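Long-range contacts in endoglucanase (Bacillus akibai, PDB 1UWW), which hydrolyses internal beta-1,4-glucosidic bonds of cellulose, the chain here being its family 28 module that binds non-crystalline cellulose: residues A[55-60]-A[70-75]; A[97-102]-A[176-181]. All blocks are in the same frame, centred on the assembly; numbering follows the deposited sequence. Where two conformers were deposited one is given.

From the N terminus, strand 50-58 runs into a loop, and contact 1 (55-60 with 70-75) closes that loop after nine intervening residues, where the chain enters strand 73-77. Only later does contact 2 open: the bend at 97-102, which follows strand 88-97, waits 73 residues for its partner at 176-181. The two loops therefore follow each other in series, without nesting or crossing. Contact 1 packs one beta sheet against the other through side chains; contact 2 joins the loop that leaves strand 88-97 to the run leading into its neighbour, strand 180-189. Strand 50-58 borders strand 180-189, and Trp55 O lies 2.9 Å from Val181 N, a probable hydrogen bond that places both contacts along one sheet.

Contact 1 (A[55-60]-A[70-75]); sequences WEFGYP and TAPRLD
The Phe57 ring carries Pro72 on one face: Pro72 CG sits over its centre, 3.9 Å from the centroid and only 13° off the ring normal, a clear CH-pi contact. At the edge of the same ring, in its plane, lies Tyr59 CD1, while Phe57 CE2 in turn stands over one face of the Tyr59 ring. Trp55 NE1 is 3.7 Å from Pro72 CG, the two side chains crossing at about a right angle, and the six-membered ring of the indole reaches Leu74, Trp55 CH2 lying 3.9 Å from Leu74 CD1. Trp55 CG is held between the backbone N and the carbonyl carbon (chi1 66°), which sends the indole across to Pro72 and Leu74. Pro72 CD also approaches Tyr59 CE1, at 4.0 Å, so one pyrrolidine ring touches three aromatic side chains. Farther along, Pro60 CG and Thr70 CG2 meet tip to tip at 3.6 Å. No hydrogen bond spans the two segments; the Tyr59 hydroxyl bonds instead to Phe170 O, on the strand beside 73-77. Trp55 and Phe57 of strand 50-58, packed on Pro72 and Leu74 from the facing sheet and the loop leading into it, contribute to the apolar interior typical of a beta-sandwich, the fold of this carbohydrate-binding module.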
loop_
_atom_site.group_PDB
_atom_site.type_symbol
_atom_site.label_atom_id
_atom_site.label_comp_id
_atom_site.label_asym_id
_atom_site.label_seq_id
_atom_site.Cartn_x
_atom_site.Cartn_y
_atom_site.Cartn_z
ATOM N N TRP A 55 6.215 -21.490 2.284
ATOM C CA TRP A 55 4.922 -22.023 2.728
ATOM C C TRP A 55 4.032 -22.111 1.499
ATOM O O TRP A 55 4.304 -21.513 0.475
ATOM C CB TRP A 55 4.322 -21.165 3.854
ATOM C CG TRP A 55 3.931 -19.777 3.457
ATOM C CD1 TRP A 55 2.672 -19.353 3.148
ATOM C CD2 TRP A 55 4.783 -18.611 3.356
ATOM N NE1 TRP A 55 2.694 -18.014 2.836
ATOM C CE2 TRP A 55 3.969 -17.532 2.970
ATOM C CE3 TRP A 55 6.150 -18.381 3.534
ATOM C CZ2 TRP A 55 4.470 -16.235 2.787
ATOM C CZ3 TRP A 55 6.646 -17.086 3.333
ATOM C CH2 TRP A 55 5.807 -16.047 2.966
ATOM N N GLU A 56 2.922 -22.826 1.617
ATOM C CA GLU A 56 1.921 -22.867 0.569
ATOM C C GLU A 56 0.544 -22.565 1.132
ATOM O O GLU A 56 0.252 -22.826 2.291
ATOM C CB GLU A 56 1.968 -24.146 -0.257
ATOM C CG GLU A 56 1.805 -25.455 0.417
ATOM C CD GLU A 56 1.787 -26.602 -0.623
ATOM O OE1 GLU A 56 2.323 -26.462 -1.768
ATOM O OE2 GLU A 56 1.231 -27.642 -0.301
ATOM N N PHE A 57 -0.271 -21.960 0.302
ATOM C CA PHE A 57 -1.597 -21.515 0.711
ATOM C C PHE A 57 -2.351 -21.055 -0.520
ATOM O O PHE A 57 -1.795 -20.896 -1.585
ATOM C CB PHE A 57 -1.514 -20.355 1.726
ATOM C CG PHE A 57 -1.161 -19.029 1.093
ATOM C CD1 PHE A 57 0.132 -18.756 0.633
ATOM C CD2 PHE A 57 -2.142 -18.070 0.865
ATOM C CE1 PHE A 57 0.413 -17.550 0.020
ATOM C CE2 PHE A 57 -1.833 -16.904 0.222
ATOM C CZ PHE A 57 -0.568 -16.656 -0.186
ATOM N N GLY A 58 -3.653 -20.834 -0.352
ATOM C CA GLY A 58 -4.428 -20.102 -1.324
ATOM C C GLY A 58 -5.393 -19.178 -0.634
ATOM O O GLY A 58 -5.955 -19.553 0.384
ATOM N N TYR A 59 -5.626 -18.017 -1.217
ATOM C CA TYR A 59 -6.641 -17.115 -0.703
ATOM C C TYR A 59 -8.057 -17.654 -0.937
ATOM O O TYR A 59 -8.300 -18.334 -1.930
ATOM C CB TYR A 59 -6.524 -15.745 -1.362
ATOM C CG TYR A 59 -5.228 -14.971 -1.079
ATOM C CD1 TYR A 59 -4.906 -14.534 0.204
ATOM C CD2 TYR A 59 -4.356 -14.663 -2.088
ATOM C CE1 TYR A 59 -3.731 -13.791 0.434
ATOM C CE2 TYR A 59 -3.204 -13.926 -1.857
ATOM C CZ TYR A 59 -2.909 -13.498 -0.607
ATOM O OH TYR A 59 -1.744 -12.781 -0.399
ATOM N N PRO A 60 -8.993 -17.300 -0.056
ATOM C CA PRO A 60 -10.392 -17.713 -0.231
ATOM C C PRO A 60 -11.059 -16.911 -1.318
ATOM O O PRO A 60 -10.643 -15.795 -1.631
ATOM C CB PRO A 60 -11.000 -17.420 1.143
ATOM C CG PRO A 60 -10.236 -16.242 1.605
ATOM C CD PRO A 60 -8.811 -16.553 1.210
ATOM N N THR A 70 -6.958 -12.378 5.653
ATOM C CA THR A 70 -6.484 -13.604 5.010
ATOM C C THR A 70 -4.990 -13.587 4.667
ATOM O O THR A 70 -4.493 -14.536 4.062
ATOM C CB THR A 70 -7.232 -13.842 3.707
ATOM O OG1 THR A 70 -6.971 -12.775 2.809
ATOM C CG2 THR A 70 -8.763 -13.850 3.910
ATOM N N ALA A 71 -4.286 -12.512 5.034
ATOM C CA ALA A 71 -2.896 -12.321 4.600
ATOM C C ALA A 71 -1.941 -13.123 5.433
ATOM O O ALA A 71 -1.937 -12.969 6.658
ATOM C CB ALA A 71 -2.528 -10.872 4.718
ATOM N N PRO A 72 -1.060 -13.911 4.807
ATOM C CA PRO A 72 0.133 -14.360 5.532
ATOM C C PRO A 72 0.881 -13.165 6.135
ATOM O O PRO A 72 1.063 -12.145 5.451
ATOM C CB PRO A 72 0.987 -15.026 4.452
ATOM C CG PRO A 72 -0.008 -15.472 3.382
ATOM C CD PRO A 72 -1.100 -14.407 3.427
ATOM N N ARG A 73 1.347 -13.309 7.357
ATOM C CA ARG A 73 2.069 -12.270 8.063
ATOM C C ARG A 73 3.260 -12.915 8.734
ATOM O O ARG A 73 3.143 -13.574 9.752
ATOM C CB ARG A 73 1.194 -11.603 9.108
ATOM C CG ARG A 73 0.043 -10.774 8.669
ATOM C CD ARG A 73 -0.368 -9.797 9.761
ATOM N NE ARG A 73 -1.748 -9.354 9.709
ATOM C CZ ARG A 73 -2.183 -8.276 10.373
ATOM N NH1 ARG A 73 -1.343 -7.580 11.137
ATOM N NH2 ARG A 73 -3.448 -7.905 10.278
ATOM N N LEU A 74 4.422 -12.707 8.147
ATOM C CA LEU A 74 5.681 -13.154 8.747
ATOM C C LEU A 74 6.116 -12.171 9.815
ATOM O O LEU A 74 5.795 -10.993 9.744
ATOM C CB LEU A 74 6.788 -13.231 7.712
ATOM C CG LEU A 74 6.654 -14.274 6.630
ATOM C CD1 LEU A 74 7.818 -14.148 5.656
ATOM C CD2 LEU A 74 6.693 -15.660 7.228
ATOM N N ASP A 75 6.863 -12.643 10.789
ATOM C CA ASP A 75 7.317 -11.848 11.920
ATOM C C ASP A 75 8.746 -12.254 12.255
ATOM O O ASP A 75 9.088 -13.432 12.261
ATOM C CB ASP A 75 6.340 -12.087 13.084
ATOM C CG ASP A 75 6.373 -11.055 14.159
ATOM O OD1 ASP A 75 7.049 -10.014 14.028
ATOM O OD2 ASP A 75 5.714 -11.266 15.219
#

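Contact 2 (A[97-102]-A[176-181]). With CA (calcium ion), chain D.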
loop_
_atom_site.group_PDB
_atom_site.type_symbol
_atom_site.label_atom_id
_atom_site.label_comp_id
_atom_site.label_asym_id
_atom_site.label_seq_id
_atom_site.Cartn_x
_atom_site.Cartn_y
_atom_site.Cartn_z
ATOM N N PRO A 97 2.920 -20.745 -8.583
ATOM C CA PRO A 97 1.471 -20.945 -8.483
ATOM C C PRO A 97 1.040 -22.301 -9.015
ATOM O O PRO A 97 1.653 -22.861 -9.921
ATOM C CB PRO A 97 0.882 -19.842 -9.363
ATOM C CG PRO A 97 1.965 -19.481 -10.297
ATOM C CD PRO A 97 3.275 -19.761 -9.620
ATOM N N VAL A 98 -0.030 -22.792 -8.424
ATOM C CA VAL A 98 -0.884 -23.757 -9.093
ATOM C C VAL A 98 -2.061 -23.055 -9.751
ATOM O O VAL A 98 -2.566 -23.551 -10.768
ATOM C CB VAL A 98 -1.354 -24.897 -8.145
ATOM C CG1 VAL A 98 -2.415 -25.771 -8.769
ATOM C CG2 VAL A 98 -0.137 -25.615 -7.601
ATOM N N ARG A 99 -2.574 -21.971 -9.157
ATOM C CA ARG A 99 -3.575 -21.095 -9.776
ATOM C C ARG A 99 -3.101 -19.649 -9.575
ATOM O O ARG A 99 -2.750 -19.243 -8.453
ATOM C CB ARG A 99 -4.957 -21.267 -9.119
ATOM C CG ARG A 99 -6.011 -20.313 -9.650
ATOM C CD ARG A 99 -7.404 -20.632 -9.177
ATOM N NE ARG A 99 -7.454 -20.653 -7.713
ATOM C CZ ARG A 99 -8.000 -21.612 -6.983
ATOM N NH1 ARG A 99 -8.634 -22.612 -7.566
ATOM N NH2 ARG A 99 -7.936 -21.594 -5.682
ATOM N N ALA A 100 -3.111 -18.870 -10.648
ATOM C CA ALA A 100 -2.929 -17.423 -10.555
ATOM C C ALA A 100 -3.363 -16.821 -11.869
ATOM O O ALA A 100 -2.600 -16.844 -12.839
ATOM C CB ALA A 100 -1.470 -17.058 -10.222
ATOM N N THR A 101 -4.612 -16.394 -11.933
ATOM C CA THR A 101 -5.192 -15.901 -13.194
ATOM C C THR A 101 -5.677 -14.477 -13.110
ATOM O O THR A 101 -5.980 -13.887 -14.152
ATOM C CB THR A 101 -6.390 -16.776 -13.683
ATOM O OG1 THR A 101 -7.523 -16.608 -12.841
ATOM C CG2 THR A 101 -6.068 -18.275 -13.630
ATOM N N GLU A 102 -5.743 -13.898 -11.914
ATOM C CA GLU A 102 -6.320 -12.553 -11.764
ATOM C C GLU A 102 -5.920 -11.916 -10.439
ATOM O O GLU A 102 -5.439 -12.591 -9.533
ATOM C CB GLU A 102 -7.837 -12.608 -11.878
ATOM C CG GLU A 102 -8.526 -13.401 -10.807
ATOM C CD GLU A 102 -10.000 -13.601 -11.143
ATOM O OE1 GLU A 102 -10.430 -13.139 -12.230
ATOM O OE2 GLU A 102 -10.723 -14.197 -10.330
ATOM N N ASP A 176 -6.883 -14.941 -7.148
ATOM C CA ASP A 176 -7.197 -16.350 -6.949
ATOM C C ASP A 176 -5.936 -17.158 -6.703
ATOM O O ASP A 176 -5.900 -18.382 -6.923
ATOM C CB ASP A 176 -8.020 -16.877 -8.123
ATOM C CG ASP A 176 -7.300 -16.842 -9.430
ATOM O OD1 ASP A 176 -6.168 -16.306 -9.563
ATOM O OD2 ASP A 176 -7.832 -17.367 -10.460
ATOM N N PHE A 177 -4.890 -16.501 -6.217
ATOM C CA PHE A 177 -3.634 -17.183 -6.016
ATOM C C PHE A 177 -3.755 -18.409 -5.105
ATOM O O PHE A 177 -4.325 -18.355 -4.014
ATOM C CB PHE A 177 -2.565 -16.237 -5.401
ATOM C CG PHE A 177 -1.268 -16.956 -5.153
ATOM C CD1 PHE A 177 -0.365 -17.163 -6.173
ATOM C CD2 PHE A 177 -0.993 -17.507 -3.930
ATOM C CE1 PHE A 177 0.804 -17.883 -5.966
ATOM C CE2 PHE A 177 0.174 -18.239 -3.720
ATOM C CZ PHE A 177 1.062 -18.415 -4.723
ATOM N N ALA A 178 -3.154 -19.524 -5.556
ATOM C CA ALA A 178 -2.891 -20.673 -4.712
ATOM C C ALA A 178 -1.583 -21.304 -5.181
ATOM O O ALA A 178 -1.370 -21.423 -6.379
ATOM C CB ALA A 178 -4.029 -21.699 -4.829
ATOM N N GLY A 179 -0.729 -21.673 -4.248
ATOM C CA GLY A 179 0.558 -22.265 -4.588
ATOM C C GLY A 179 1.564 -22.072 -3.501
ATOM O O GLY A 179 1.217 -21.809 -2.365
ATOM N N ARG A 180 2.831 -22.283 -3.859
ATOM C CA ARG A 180 3.936 -22.197 -2.909
ATOM C C ARG A 180 4.699 -20.905 -3.156
ATOM O O ARG A 180 4.836 -20.486 -4.301
ATOM C CB ARG A 180 4.835 -23.428 -3.039
ATOM C CG ARG A 180 5.985 -23.422 -2.062
ATOM C CD ARG A 180 6.703 -24.746 -1.952
ATOM N NE ARG A 180 5.938 -25.730 -1.198
ATOM C CZ ARG A 180 5.807 -25.745 0.116
ATOM N NH1 ARG A 180 6.426 -24.870 0.894
ATOM N NH2 ARG A 180 5.063 -26.675 0.710
ATOM N N VAL A 181 5.117 -20.268 -2.065
ATOM C CA VAL A 181 5.917 -19.055 -2.146
ATOM C C VAL A 181 7.193 -19.285 -1.342
ATOM O O VAL A 181 7.304 -20.167 -0.487
ATOM C CB VAL A 181 5.171 -17.790 -1.713
ATOM C CG1 VAL A 181 3.901 -17.585 -2.538
ATOM C CG2 VAL A 181 4.881 -17.784 -0.258
HETATM CA CA CA D . 3.262 -24.133 -11.046
HETATM O O HOH W 1 -6.855 -19.663 -3.890
HETATM O O HOH W 2 -10.442 -16.973 -10.643
HETATM O O HOH W 3 1.692 -23.477 -12.911
HETATM O O HOH W 4 4.149 -22.154 -12.064
HETATM O O HOH W 5 4.937 -25.511 -12.034
#
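Arg99 and Asp176 cross obliquely, with guanidinium and carboxylate planes 35° apart, and the arginine grips the backbone of Asp176 in preference to its charge. Arg99 NE donates to Asp176 O at 2.9 Å; the acceptor lies within 2° of the guanidinium plane and is met on a lone pair. A bend at chi3 turns the guanidinium back along 176-178, where NH2 reaches a water that also bonds to Phe177 O. The side chains of Asp176 and Thr101 cross at about a right angle: Asp176 OD1 takes Thr101 N on its syn lone pair at 2.8 Å, and Thr101 OG1 donates to Asp176 OD2 at an unusually short 2.5 Å, from the syn side but 25° out of the carboxylate plane. Next to these bonds, toward Pro97, Val98 and Arg99 form a classic beta bulge opposite Ala178: Val98 N (2.8 Å) and Arg99 N (3.1 Å) both donate to Ala178 O, while Ala178 N returns a bond to Arg99 O. Beside the bulge, Pro97 CB packs against Phe177 CE1 at 3.9 Å. Pro97 O binds a calcium ion at 2.3 Å, with three waters and Asp96 also in its shell. Glu102 OE2 stands 4.3 Å from Asp176 OD2, and one water donates to both oxygens. The backbone N and hydroxyl of Thr101, one on each oxygen, should together restrain the carboxylate's rotation, and the shared water probably eases the repulsion between the two acids.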